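Local coordinates for GMP reductase (Trypanosoma brucei brucei, PDB 6JIG), which probably catalyses the NADPH-dependent deamination of GMP to IMP, and also binds guanine nucleotides at its CBS domains, at residues L308-G313 with V328-A333. The protein carries 1 engineered substitution. Sequence-based numbering, arbitrary orientation.
Sequences LKIGVG and VPQLSA. With K (potassium ion), chain D.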
loop_
_atom_site.group_PDB
_atom_site.type_symbol
_atom_site.label_atom_id
_atom_site.label_comp_id
_atom_site.label_asym_id
_atom_site.label_seq_id
_atom_site.Cartn_x
_atom_site.Cartn_y
_atom_site.Cartn_z
ATOM N N LEU A 308 -18.130 -1.202 42.212
ATOM C CA LEU A 308 -17.701 -0.028 41.452
ATOM C C LEU A 308 -17.242 -0.454 40.068
ATOM O O LEU A 308 -16.609 -1.503 39.911
ATOM C CB LEU A 308 -16.553 0.717 42.144
ATOM C CG LEU A 308 -16.861 1.194 43.558
ATOM C CD1 LEU A 308 -15.608 1.735 44.247
ATOM C CD2 LEU A 308 -17.943 2.252 43.495
ATOM N N LYS A 309 -17.568 0.346 39.058
ATOM C CA LYS A 309 -17.110 0.065 37.702
ATOM C C LYS A 309 -16.100 1.149 37.326
ATOM O O LYS A 309 -16.412 2.341 37.394
ATOM C CB LYS A 309 -18.274 -0.007 36.704
ATOM C CG LYS A 309 -17.848 -0.651 35.357
ATOM C CD LYS A 309 -18.948 -1.528 34.726
ATOM C CE LYS A 309 -20.136 -0.697 34.239
ATOM N NZ LYS A 309 -19.721 0.357 33.227
ATOM N N ILE A 310 -14.890 0.728 36.964
ATOM C CA ILE A 310 -13.734 1.613 36.822
ATOM C C ILE A 310 -13.438 1.768 35.342
ATOM O O ILE A 310 -13.245 0.766 34.647
ATOM C CB ILE A 310 -12.485 1.048 37.525
ATOM C CG1 ILE A 310 -12.789 0.606 38.956
ATOM C CG2 ILE A 310 -11.280 2.011 37.401
ATOM C CD1 ILE A 310 -13.450 1.621 39.792
ATOM N N GLY A 311 -13.373 3.015 34.868
ATOM C CA GLY A 311 -12.880 3.265 33.524
ATOM C C GLY A 311 -13.507 4.501 32.911
ATOM O O GLY A 311 -14.719 4.525 32.687
ATOM N N VAL A 312 -12.704 5.534 32.651
ATOM C CA VAL A 312 -13.169 6.745 31.968
ATOM C C VAL A 312 -12.342 6.880 30.692
ATOM O O VAL A 312 -11.166 7.258 30.740
ATOM C CB VAL A 312 -13.055 7.988 32.860
ATOM C CG1 VAL A 312 -13.503 9.257 32.098
ATOM C CG2 VAL A 312 -13.902 7.812 34.114
ATOM N N GLY A 313 -12.920 6.485 29.557
ATOM C CA GLY A 313 -12.268 6.647 28.279
ATOM C C GLY A 313 -11.521 5.492 27.609
ATOM O O GLY A 313 -11.301 5.556 26.397
ATOM N N VAL A 328 -8.311 8.734 32.623
ATOM C CA VAL A 328 -7.173 8.293 33.431
ATOM C C VAL A 328 -6.681 6.990 32.815
ATOM O O VAL A 328 -7.497 6.095 32.550
ATOM C CB VAL A 328 -7.548 8.079 34.909
ATOM C CG1 VAL A 328 -6.317 7.592 35.704
ATOM C CG2 VAL A 328 -8.101 9.339 35.531
ATOM N N PRO A 329 -5.378 6.846 32.559
ATOM C CA PRO A 329 -4.855 5.572 32.054
ATOM C C PRO A 329 -5.295 4.435 32.963
ATOM O O PRO A 329 -5.255 4.549 34.188
ATOM C CB PRO A 329 -3.333 5.785 32.080
ATOM C CG PRO A 329 -3.217 7.316 31.798
ATOM C CD PRO A 329 -4.334 7.882 32.655
ATOM N N GLN A 330 -5.728 3.333 32.351
ATOM C CA GLN A 330 -6.627 2.424 33.068
ATOM C C GLN A 330 -5.928 1.653 34.184
ATOM O O GLN A 330 -6.557 1.351 35.207
ATOM C CB GLN A 330 -7.289 1.459 32.082
ATOM C CG GLN A 330 -8.250 0.438 32.737
ATOM C CD GLN A 330 -9.564 1.054 33.236
ATOM O OE1 GLN A 330 -9.652 2.249 33.518
ATOM N NE2 GLN A 330 -10.594 0.216 33.346
ATOM N N LEU A 331 -4.640 1.321 34.034
ATOM C CA LEU A 331 -3.982 0.606 35.125
ATOM C C LEU A 331 -3.908 1.476 36.367
ATOM O O LEU A 331 -4.196 1.012 37.481
ATOM C CB LEU A 331 -2.582 0.125 34.723
ATOM C CG LEU A 331 -1.947 -0.778 35.786
ATOM C CD1 LEU A 331 -2.320 -2.243 35.541
ATOM C CD2 LEU A 331 -0.414 -0.624 35.848
ATOM N N SER A 332 -3.566 2.752 36.196
ATOM C CA SER A 332 -3.496 3.645 37.348
ATOM C C SER A 332 -4.882 3.857 37.951
ATOM O O SER A 332 -5.015 4.046 39.163
ATOM C CB SER A 332 -2.896 4.996 36.942
ATOM O OG SER A 332 -1.526 4.869 36.594
ATOM N N ALA A 333 -5.923 3.880 37.113
ATOM C CA ALA A 333 -7.274 4.078 37.643
ATOM C C ALA A 333 -7.687 2.897 38.512
ATOM O O ALA A 333 -8.251 3.075 39.601
ATOM C CB ALA A 333 -8.272 4.266 36.501
HETATM K K K D . -10.564 4.814 23.788
HETATM O O HOH W 1 -9.831 4.938 32.994
#
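With CG trans to the backbone N (chi1 179°) and a bend at chi2 (72°), the side chain of Gln330 swings its carboxamide from the first turn of helix 330-344 onto the backbone of Ile310 and Gly311. There Gln330 NE2 donates a nearly straight hydrogen bond to Ile310 O (3.0 Å); the acceptor lies close to the amide plane, whereas the donor sits well above the plane of the carbonyl. The other amide arm, Gln330 OE1, packs against Gly311 CA at 3.4 Å and lies 2.7 Å from a water that sits 2.6 Å from Val328 O. The water accepts from Val312 N (3.0 Å), bridging the two segments. Strand 307-310 is the sixth of the parallel (beta/alpha)8 barrel, and the contact joins its C-terminal end to the start of helix 330-344, which comes after helix 320-323 and has Pro329 as N-cap. Alongside the polar link, Ile310 CG2 rests on Ala333 CB at 3.9 Å, while Val334 and Cys337 extend this apolar patch along the helix. Beyond Gly311, near bound GMP, Gly313 O binds the potassium ion at 2.8 Å, joined by carbonyls of Gly315, the engineered Ala318 and three residues of a neighbouring subunit.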